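Local coordinates for uncharacterized protein (Bacteroides dorei DSM 17855, PDB 5TGF), which is a putative serine beta-lactamase-like hydrolase of uncharacterised substrate that also binds calcium, at residues A[168-171]-A[172-176]; A[96-100]-A[101-105]; A[240-243]-A[244-247]; A[203-206]-A[207-211]. All coordinates share one frame; numbering follows the deposited sequence.

Contact 1 of 4, residues A[168-171]-A[172-176]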
loop_
_atom_site.group_PDB
_atom_site.type_symbol
_atom_site.label_atom_id
_atom_site.label_comp_id
_atom_site.label_asym_id
_atom_site.label_seq_id
_atom_site.Cartn_x
_atom_site.Cartn_y
_atom_site.Cartn_z
ATOM N N GLU A 168 -5.649 -4.110 -14.377
ATOM C CA GLU A 168 -5.217 -2.771 -14.758
ATOM C C GLU A 168 -6.415 -1.935 -15.331
ATOM O O GLU A 168 -6.621 -0.778 -14.929
ATOM C CB GLU A 168 -4.018 -2.826 -15.681
ATOM C CG GLU A 168 -3.580 -1.487 -16.274
ATOM C CD GLU A 168 -3.256 -0.406 -15.243
ATOM O OE1 GLU A 168 -2.915 -0.720 -14.092
ATOM O OE2 GLU A 168 -3.339 0.781 -15.583
ATOM N N PRO A 169 -7.207 -2.525 -16.250
ATOM C CA PRO A 169 -8.371 -1.763 -16.705
ATOM C C PRO A 169 -9.358 -1.458 -15.589
ATOM O O PRO A 169 -9.924 -0.348 -15.566
ATOM C CB PRO A 169 -9.022 -2.689 -17.744
ATOM C CG PRO A 169 -7.957 -3.561 -18.213
ATOM C CD PRO A 169 -6.869 -3.613 -17.176
ATOM N N LEU A 170 -9.503 -2.371 -14.638
ATOM C CA LEU A 170 -10.322 -2.103 -13.461
ATOM C C LEU A 170 -9.823 -0.926 -12.639
ATOM O O LEU A 170 -10.602 -0.093 -12.180
ATOM C CB LEU A 170 -10.441 -3.337 -12.572
ATOM C CG LEU A 170 -11.349 -4.448 -13.094
ATOM C CD1 LEU A 170 -11.162 -5.642 -12.190
ATOM C CD2 LEU A 170 -12.823 -3.973 -13.105
ATOM N N PHE A 171 -8.513 -0.845 -12.445
ATOM C CA PHE A 171 -7.950 0.278 -11.724
ATOM C C PHE A 171 -8.316 1.589 -12.404
ATOM O O PHE A 171 -8.660 2.553 -11.728
ATOM C CB PHE A 171 -6.429 0.152 -11.650
ATOM C CG PHE A 171 -5.738 1.395 -11.160
ATOM C CD1 PHE A 171 -6.108 2.002 -9.968
ATOM C CD2 PHE A 171 -4.680 1.929 -11.880
ATOM C CE1 PHE A 171 -5.468 3.166 -9.544
ATOM C CE2 PHE A 171 -4.066 3.080 -11.473
ATOM C CZ PHE A 171 -4.445 3.684 -10.275
ATOM N N GLN A 172 -8.202 1.638 -13.729
ATOM C CA GLN A 172 -8.487 2.865 -14.459
ATOM C C GLN A 172 -9.993 3.171 -14.375
ATOM O O GLN A 172 -10.364 4.294 -14.150
ATOM C CB GLN A 172 -8.044 2.768 -15.923
ATOM C CG GLN A 172 -6.530 2.533 -16.129
ATOM C CD GLN A 172 -5.654 3.655 -15.577
ATOM O OE1 GLN A 172 -6.069 4.819 -15.484
ATOM N NE2 GLN A 172 -4.398 3.322 -15.298
ATOM N N GLU A 173 -10.830 2.162 -14.525
ATOM C CA GLU A 173 -12.283 2.393 -14.539
ATOM C C GLU A 173 -12.806 2.842 -13.157
ATOM O O GLU A 173 -13.532 3.839 -13.057
ATOM C CB GLU A 173 -13.022 1.158 -15.031
ATOM C CG GLU A 173 -14.542 1.299 -14.968
ATOM C CD GLU A 173 -15.284 -0.022 -15.118
ATOM O OE1 GLU A 173 -14.653 -1.048 -15.477
ATOM O OE2 GLU A 173 -16.518 -0.035 -14.868
ATOM N N LEU A 174 -12.382 2.153 -12.106
ATOM C CA LEU A 174 -12.994 2.270 -10.778
ATOM C C LEU A 174 -12.320 3.266 -9.821
ATOM O O LEU A 174 -12.953 3.739 -8.883
ATOM C CB LEU A 174 -13.009 0.889 -10.110
ATOM C CG LEU A 174 -13.821 -0.192 -10.803
ATOM C CD1 LEU A 174 -13.764 -1.480 -10.014
ATOM C CD2 LEU A 174 -15.272 0.244 -10.992
ATOM N N ILE A 175 -11.030 3.539 -10.025
ATOM C CA ILE A 175 -10.316 4.439 -9.150
ATOM C C ILE A 175 -9.679 5.618 -9.896
ATOM O O ILE A 175 -9.882 6.781 -9.518
ATOM C CB ILE A 175 -9.252 3.682 -8.320
ATOM C CG1 ILE A 175 -9.869 2.521 -7.501
ATOM C CG2 ILE A 175 -8.445 4.636 -7.449
ATOM C CD1 ILE A 175 -10.807 2.921 -6.382
ATOM N N ALA A 176 -8.837 5.349 -10.896
ATOM C CA ALA A 176 -8.028 6.423 -11.494
ATOM C C ALA A 176 -8.876 7.457 -12.274
ATOM O O ALA A 176 -8.753 8.660 -12.051
ATOM C CB ALA A 176 -6.931 5.867 -12.383
#
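Glu168 and Gln172 face each other one turn apart on helix 167-179, where the regular alpha-helical bonding passes into a wider pi-type turn at 172-176. The Glu168 carboxylate takes a nearly straight bond from the Gln172 amide, NE2 to OE2 2.8 Å. The donor comes almost along the C-O axis of OE2, and OE2 lies in the amide plane. The carboxylate is turned 57° from that amide. Its OE1 accepts from Phe186 N, and Gln172 NE2 also donates to Ser184 O, so the pair ties the helix to the loop that follows it. Pro169 offers its carbonyl to Glu173 N in a normal helical bond. Leu170 and Leu174 lie side by side and point the same way, CD2 to CD1 4.1 Å. Leu174 rests on Val71 and Arg74 of helix 60-74. Phe171 O is shared by two donors. Ile175 N reaches Phe171 O at 3.1 Å from above the carbonyl plane, while Ala176 N meets Phe171 O in that plane at 2.9 Å. The bond from Ala176 N spans five residues, as in a pi-helical turn. With CG anti to the backbone N (chi1 169°), the Phe171 ring projects outward and leans over Ile175 and Ala176. Phe171 CE1 touches Ile175 CG2 at 3.9 Å. Ala176 CB sits over one face of the Phe171 ring in a CH-pi contact, 4.2 Å from the centroid and offset toward the rim.

Contact 2 of 4, residues A[96-100]-A[101-105]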
loop_
_atom_site.group_PDB
_atom_site.type_symbol
_atom_site.label_atom_id
_atom_site.label_comp_id
_atom_site.label_asym_id
_atom_site.label_seq_id
_atom_site.Cartn_x
_atom_site.Cartn_y
_atom_site.Cartn_z
ATOM N N GLY A 96 -7.253 -23.263 -1.396
ATOM C CA GLY A 96 -8.597 -22.892 -1.839
ATOM C C GLY A 96 -9.440 -22.263 -0.738
ATOM O O GLY A 96 -10.373 -21.502 -1.021
ATOM N N GLY A 97 -9.125 -22.598 0.511
ATOM C CA GLY A 97 -9.894 -22.104 1.652
ATOM C C GLY A 97 -9.430 -20.786 2.245
ATOM O O GLY A 97 -10.064 -20.258 3.178
ATOM N N ILE A 98 -8.331 -20.248 1.714
ATOM C CA ILE A 98 -7.845 -18.933 2.133
ATOM C C ILE A 98 -8.904 -17.867 1.842
ATOM O O ILE A 98 -9.545 -17.888 0.784
ATOM C CB ILE A 98 -6.510 -18.590 1.437
ATOM C CG1 ILE A 98 -5.420 -19.586 1.850
ATOM C CG2 ILE A 98 -6.057 -17.173 1.807
ATOM C CD1 ILE A 98 -4.098 -19.538 1.101
ATOM N N LEU A 99 -9.113 -16.945 2.773
ATOM C CA LEU A 99 -10.073 -15.848 2.540
ATOM C C LEU A 99 -9.427 -14.652 1.861
ATOM O O LEU A 99 -8.229 -14.397 2.029
ATOM C CB LEU A 99 -10.708 -15.402 3.857
ATOM C CG LEU A 99 -11.294 -16.531 4.711
ATOM C CD1 LEU A 99 -11.923 -15.976 5.962
ATOM C CD2 LEU A 99 -12.312 -17.325 3.905
ATOM N N LEU A 100 -10.241 -13.890 1.142
ATOM C CA LEU A 100 -9.764 -12.699 0.476
ATOM C C LEU A 100 -9.088 -11.718 1.454
ATOM O O LEU A 100 -8.031 -11.174 1.154
ATOM C CB LEU A 100 -10.901 -12.024 -0.269
ATOM C CG LEU A 100 -10.611 -10.670 -0.894
ATOM C CD1 LEU A 100 -9.497 -10.736 -1.945
ATOM C CD2 LEU A 100 -11.902 -10.129 -1.486
ATOM N N ARG A 101 -9.693 -11.506 2.609
ATOM C CA ARG A 101 -9.112 -10.606 3.610
ATOM C C ARG A 101 -7.765 -11.129 4.133
ATOM O O ARG A 101 -6.915 -10.328 4.558
ATOM C CB ARG A 101 -10.086 -10.387 4.764
ATOM C CG ARG A 101 -10.436 -11.624 5.571
ATOM C CD ARG A 101 -11.251 -11.219 6.801
ATOM N NE ARG A 101 -11.741 -12.356 7.547
ATOM C CZ ARG A 101 -11.036 -13.091 8.400
ATOM N NH1 ARG A 101 -9.771 -12.815 8.689
ATOM N NH2 ARG A 101 -11.630 -14.117 8.980
ATOM N N GLN A 102 -7.553 -12.449 4.087
ATOM C CA GLN A 102 -6.278 -13.030 4.548
ATOM C C GLN A 102 -5.174 -12.801 3.527
ATOM O O GLN A 102 -4.009 -12.565 3.899
ATOM C CB GLN A 102 -6.388 -14.526 4.839
ATOM C CG GLN A 102 -7.226 -14.779 6.094
ATOM C CD GLN A 102 -7.583 -16.243 6.346
ATOM O OE1 GLN A 102 -7.706 -17.050 5.431
ATOM N NE2 GLN A 102 -7.829 -16.554 7.603
ATOM N N LEU A 103 -5.530 -12.898 2.261
ATOM C CA LEU A 103 -4.596 -12.584 1.185
ATOM C C LEU A 103 -4.054 -11.160 1.341
ATOM O O LEU A 103 -2.863 -10.937 1.242
ATOM C CB LEU A 103 -5.261 -12.767 -0.208
ATOM C CG LEU A 103 -5.693 -14.194 -0.588
ATOM C CD1 LEU A 103 -6.612 -14.208 -1.812
ATOM C CD2 LEU A 103 -4.504 -15.115 -0.805
ATOM N N LEU A 104 -4.937 -10.215 1.624
ATOM C CA LEU A 104 -4.570 -8.803 1.610
ATOM C C LEU A 104 -3.970 -8.313 2.933
ATOM O O LEU A 104 -3.736 -7.121 3.081
ATOM C CB LEU A 104 -5.794 -7.965 1.259
ATOM C CG LEU A 104 -6.317 -8.077 -0.160
ATOM C CD1 LEU A 104 -7.728 -7.535 -0.283
ATOM C CD2 LEU A 104 -5.407 -7.355 -1.131
ATOM N N SER A 105 -3.874 -9.197 3.933
ATOM C CA SER A 105 -3.360 -8.826 5.244
ATOM C C SER A 105 -2.075 -9.571 5.588
ATOM O O SER A 105 -1.606 -9.484 6.714
ATOM C CB SER A 105 -4.407 -9.087 6.317
ATOM O OG SER A 105 -4.722 -10.480 6.398
HETATM O O HOH W 1 -8.934 -19.545 5.650
#
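Leu99 O receives the first backbone bonds of the short helix 100-103, with Leu99 itself at the N-cap position. Leu103 N donates to Leu99 O at 3.1 Å, nearly in line with the C=O bond. Gln102 N gives the same oxygen a weak bond. Leu104 N bonds to Leu100 O. The helix then ends, and Ser105 OG turns back to donate to Arg101 O at 2.9 Å.

The extended chain of Gln102 carries its OE1 back to the N-cap residue, where it accepts from Leu99 N at 3.0 Å in an almost straight bond (177°), as in the reciprocal half of a capping box. The donor is tilted 31° from the amide carbonyl plane. A water donates both to Gln102 OE1 and to Gly97 O, so OE1 links the helix start to the preceding 3-10 segment. Leu99 and Arg101 lie alongside each other. Leu99 CD1 covers one face of the guanidinium, 3.6 Å from Arg101 NH2. Arg101 NE makes a salt bridge to Asp80. Ile98 CG2 meets Leu103 CD2 at 3.7 Å, the two chains crossing at about a right angle. Leu100 and Leu104 run side by side, and their CD1 atoms are 4.0 Å apart.

The Leu100 side chain lies about 4 Å from those of Val72 and Leu77, calcium-site residues, though no calcium is bound in this chain. Leu100, Leu103 and Leu104 are buried among the surrounding helices. Leu100 packs on Ala155 of helix 150-163 and, with Leu104, on Ile68 of helix 60-74. Leu103 rests on Ala151 and Met158 of helix 150-163 and, like Ile98, on Val83.

Contact 3 of 4, residues A[240-243]-A[244-247]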
loop_
_atom_site.group_PDB
_atom_site.type_symbol
_atom_site.label_atom_id
_atom_site.label_comp_id
_atom_site.label_asym_id
_atom_site.label_seq_id
_atom_site.Cartn_x
_atom_site.Cartn_y
_atom_site.Cartn_z
ATOM N N ASP A 240 -8.288 -4.001 12.002
ATOM C CA ASP A 240 -7.383 -5.087 12.312
ATOM C C ASP A 240 -7.700 -6.297 11.439
ATOM O O ASP A 240 -8.714 -6.931 11.635
ATOM C CB ASP A 240 -7.559 -5.474 13.795
ATOM C CG ASP A 240 -6.650 -6.613 14.229
ATOM O OD1 ASP A 240 -5.755 -7.043 13.475
ATOM O OD2 ASP A 240 -6.770 -7.033 15.377
ATOM N N GLN A 241 -6.828 -6.615 10.492
ATOM C CA GLN A 241 -6.977 -7.832 9.710
ATOM C C GLN A 241 -5.934 -8.894 10.054
ATOM O O GLN A 241 -5.888 -9.961 9.444
ATOM C CB GLN A 241 -6.978 -7.501 8.206
ATOM C CG GLN A 241 -8.038 -6.508 7.779
ATOM C CD GLN A 241 -9.461 -7.048 7.924
ATOM O OE1 GLN A 241 -9.650 -8.225 8.173
ATOM N NE2 GLN A 241 -10.466 -6.187 7.740
ATOM N N VAL A 242 -5.079 -8.606 11.023
ATOM C CA VAL A 242 -4.072 -9.570 11.467
ATOM C C VAL A 242 -4.731 -10.520 12.471
ATOM O O VAL A 242 -4.550 -11.725 12.408
ATOM C CB VAL A 242 -2.859 -8.849 12.093
ATOM C CG1 VAL A 242 -1.883 -9.862 12.647
ATOM C CG2 VAL A 242 -2.153 -7.997 11.033
ATOM N N ARG A 243 -5.510 -9.948 13.377
ATOM C CA ARG A 243 -6.303 -10.691 14.352
ATOM C C ARG A 243 -5.476 -11.561 15.286
ATOM O O ARG A 243 -4.677 -11.018 16.034
ATOM C CB ARG A 243 -7.421 -11.382 13.625
ATOM C CG ARG A 243 -8.214 -10.299 12.922
ATOM C CD ARG A 243 -9.492 -10.800 12.401
ATOM N NE ARG A 243 -10.080 -9.926 11.394
ATOM C CZ ARG A 243 -11.222 -10.252 10.809
ATOM N NH1 ARG A 243 -11.862 -11.331 11.235
ATOM N NH2 ARG A 243 -11.743 -9.518 9.854
ATOM N N ASN A 244 -5.630 -12.878 15.260
ATOM C CA ASN A 244 -4.868 -13.730 16.189
ATOM C C ASN A 244 -3.598 -14.281 15.576
ATOM O O ASN A 244 -2.923 -15.109 16.186
ATOM C CB ASN A 244 -5.724 -14.895 16.683
ATOM C CG ASN A 244 -6.935 -14.433 17.446
ATOM O OD1 ASN A 244 -6.829 -13.661 18.398
ATOM N ND2 ASN A 244 -8.105 -14.887 17.022
ATOM N N ALA A 245 -3.266 -13.865 14.352
ATOM C CA ALA A 245 -2.056 -14.349 13.731
ATOM C C ALA A 245 -0.842 -13.927 14.568
ATOM O O ALA A 245 -0.809 -12.809 15.098
ATOM C CB ALA A 245 -1.948 -13.816 12.296
ATOM N N VAL A 246 0.152 -14.804 14.657
ATOM C CA VAL A 246 1.381 -14.537 15.405
ATOM C C VAL A 246 2.231 -13.550 14.634
ATOM O O VAL A 246 2.537 -13.779 13.447
ATOM C CB VAL A 246 2.194 -15.817 15.698
ATOM C CG1 VAL A 246 3.572 -15.463 16.300
ATOM C CG2 VAL A 246 1.388 -16.757 16.618
ATOM N N VAL A 247 2.588 -12.450 15.302
ATOM C CA VAL A 247 3.458 -11.439 14.731
ATOM C C VAL A 247 4.841 -11.639 15.333
ATOM O O VAL A 247 5.023 -11.492 16.541
ATOM C CB VAL A 247 2.965 -10.023 15.064
ATOM C CG1 VAL A 247 3.947 -8.967 14.538
ATOM C CG2 VAL A 247 1.564 -9.797 14.478
HETATM O O HOH W 2 -2.042 -11.167 16.735
#
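Val242 and Ala245 are joined by the backbone bond of a type II' beta turn, in the loop between helix 231-238 and helix 252-257. Ala245 N donates to Val242 O at 3.2 Å. The donor lies above the carbonyl plane, 39° out of it. Arg243 occupies the second position of the turn with positive phi (61°), a conformation more often taken there by glycine. A water donates to both Arg243 O and Ala245 O, bridging the two carbonyls across the turn.

Side-chain hydrogen bonds brace the entry to the turn. Asp240 OD1 accepts from Val242 N at 3.0 Å, forming an Asx turn, and from Arg243 N at 2.9 Å. Both donors approach the carboxylate from the same face. The Arg243 chain is extended from CG to NE and runs back over the residues before it. Its NE gives a weak bond to Asp240 O. Arg243 NH2 donates to Gln241 OE1 at 3.0 Å, with the acceptor tilted out of the guanidinium plane. Gln241 NE2 is held in turn by Thr236 O in the last turn of helix 231-238.

The apolar contacts centre on one branch of Val242. Val242 CG1 stands anti to the backbone N (chi1 175°) and touches Ala245 CB at 4.0 Å and Val247 CG2 at 3.9 Å. The two valines cross at about a right angle.

Asp240 thus fixes two amides with one oxygen. The Arg243 guanidinium is held by neutral oxygens, Asp240 O weakly and Gln241 OE1. Its NH1 lies close to the like-charged Arg101 NH2, a pairing probably eased by Asp80, which salt-bridges Arg101.

Contact 4 of 4, residues A[203-206]-A[207-211]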
loop_
_atom_site.group_PDB
_atom_site.type_symbol
_atom_site.label_atom_id
_atom_site.label_comp_id
_atom_site.label_asym_id
_atom_site.label_seq_id
_atom_site.Cartn_x
_atom_site.Cartn_y
_atom_site.Cartn_z
ATOM N N LEU A 203 2.986 -0.537 -9.029
ATOM C CA LEU A 203 2.408 0.787 -9.259
ATOM C C LEU A 203 3.449 1.839 -9.656
ATOM O O LEU A 203 4.509 2.014 -8.998
ATOM C CB LEU A 203 1.614 1.269 -8.026
ATOM C CG LEU A 203 0.944 2.639 -8.229
ATOM C CD1 LEU A 203 -0.141 2.583 -9.303
ATOM C CD2 LEU A 203 0.311 3.155 -6.951
ATOM N N CYS A 204 3.173 2.473 -10.787
ATOM C CA CYS A 204 3.851 3.684 -11.226
ATOM C C CYS A 204 2.854 4.844 -11.059
ATOM O O CYS A 204 1.718 4.717 -11.498
ATOM C CB CYS A 204 4.238 3.527 -12.690
ATOM S SG CYS A 204 5.342 4.822 -13.306
ATOM N N THR A 205 3.268 5.926 -10.390
ATOM C CA THR A 205 2.374 7.039 -10.097
ATOM C C THR A 205 3.134 8.371 -9.961
ATOM O O THR A 205 4.302 8.467 -10.267
ATOM C CB THR A 205 1.507 6.729 -8.865
ATOM O OG1 THR A 205 0.375 7.616 -8.795
ATOM C CG2 THR A 205 2.292 6.779 -7.590
ATOM N N THR A 206 2.407 9.412 -9.600
ATOM C CA THR A 206 2.996 10.742 -9.410
ATOM C C THR A 206 2.535 11.270 -8.064
ATOM O O THR A 206 1.552 10.776 -7.501
ATOM C CB THR A 206 2.536 11.700 -10.516
ATOM O OG1 THR A 206 1.114 11.843 -10.454
ATOM C CG2 THR A 206 2.890 11.170 -11.906
ATOM N N LEU A 207 3.161 12.345 -7.603
ATOM C CA LEU A 207 2.694 13.031 -6.417
ATOM C C LEU A 207 1.240 13.492 -6.580
ATOM O O LEU A 207 0.418 13.216 -5.689
ATOM C CB LEU A 207 3.559 14.239 -6.100
ATOM C CG LEU A 207 3.089 15.083 -4.898
ATOM C CD1 LEU A 207 3.245 14.274 -3.613
ATOM C CD2 LEU A 207 3.798 16.424 -4.802
ATOM N N ASN A 208 0.914 14.123 -7.725
ATOM C CA ASN A 208 -0.419 14.691 -7.929
ATOM C C ASN A 208 -1.475 13.597 -7.988
ATOM O O ASN A 208 -2.515 13.731 -7.366
ATOM C CB ASN A 208 -0.473 15.572 -9.194
ATOM C CG ASN A 208 0.318 16.863 -9.042
ATOM O OD1 ASN A 208 0.589 17.318 -7.922
ATOM N ND2 ASN A 208 0.750 17.436 -10.174
ATOM N N ASP A 209 -1.180 12.487 -8.668
ATOM C CA ASP A 209 -2.107 11.370 -8.730
ATOM C C ASP A 209 -2.369 10.776 -7.349
ATOM O O ASP A 209 -3.521 10.568 -6.971
ATOM C CB ASP A 209 -1.606 10.287 -9.671
ATOM C CG ASP A 209 -1.912 10.588 -11.121
ATOM O OD1 ASP A 209 -2.366 11.729 -11.452
ATOM O OD2 ASP A 209 -1.707 9.658 -11.920
ATOM N N TYR A 210 -1.314 10.469 -6.592
ATOM C CA TYR A 210 -1.514 9.718 -5.357
ATOM C C TYR A 210 -2.177 10.583 -4.269
ATOM O O TYR A 210 -2.940 10.090 -3.443
ATOM C CB TYR A 210 -0.163 9.151 -4.844
ATOM C CG TYR A 210 -0.290 7.929 -3.970
ATOM C CD1 TYR A 210 -0.707 8.036 -2.648
ATOM C CD2 TYR A 210 0.059 6.664 -4.435
ATOM C CE1 TYR A 210 -0.769 6.930 -1.824
ATOM C CE2 TYR A 210 -0.067 5.545 -3.624
ATOM C CZ TYR A 210 -0.481 5.679 -2.330
ATOM O OH TYR A 210 -0.638 4.570 -1.537
ATOM N N ILE A 211 -1.913 11.882 -4.296
ATOM C CA ILE A 211 -2.605 12.803 -3.389
ATOM C C ILE A 211 -4.130 12.762 -3.619
ATOM O O ILE A 211 -4.887 12.870 -2.671
ATOM C CB ILE A 211 -2.016 14.238 -3.537
ATOM C CG1 ILE A 211 -0.714 14.353 -2.724
ATOM C CG2 ILE A 211 -2.967 15.316 -3.024
ATOM C CD1 ILE A 211 -0.917 14.361 -1.200
HETATM O O HOH W 3 0.279 13.527 -12.371
#
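Thr206 and Asp209 form the polar start of helix 207-218. Thr206 is the N-cap: its OG1 accepts from Asp209 N at 3.0 Å, with an N-H...O angle of 161°. The hydroxyl stands between the backbone N and the carbonyl carbon (chi1 62°), which turns it toward the first helical turn. Asp209 CB closes in on Thr206 OG1 at 3.2 Å. A water lies 2.7 Å from Thr206 OG1 and makes a weak bond to Asp209 OD1. The main partners of the Asp209 carboxylate are in the loop after helix 167-179: OD1 accepts from Thr182 N, and OD2 from His183 N and Ser184 OG. Thr205 OG1 bonds to the same Ser184 hydroxyl and lies 3.4 Å from Asp209 CB, the two side chains sliding past each other in opposite directions.

In the backbone, Tyr210 N donates to Thr206 O and closes the first alpha-helical turn. This is a strand-to-helix junction. The short strand 204-205 pairs antiparallel with strand 54-55, then leads directly into a helix packed on the six-stranded antiparallel sheet.

The remaining contacts are apolar and gather at one edge of the Tyr210 ring. Thr205 CG2 meets Tyr210 CD2 at 3.9 Å, and Leu203 CD2 meets CE2 of the same ring at 4.1 Å, both near the ring plane. Phe305 of strand 302-307 stacks with this ring, and Tyr210 OH bonds to Ala59 O.

Overall arrangement
Contact 4 is the most buried of the four; contacts 1, 2 and 3 each combine buried and more exposed residues. Contacts 1 and 4 lie about 14 Å apart between centres and share Ser184 as a partner. Contacts 1, 2 and 4 all have side chains on helix 60-74, which begins near a possible SxxK motif of the family. Contacts 2 and 4 both start helices: in contact 4 a threonine hydroxyl caps a helical N-H, while in contact 2 a glutamine within the helix accepts from the N-cap backbone N. Contact 1 lies wholly within one helix, and contact 3 has no regular secondary structure. Contacts 2 and 3 touch through Ser105 with Gln241 and through their two arginines.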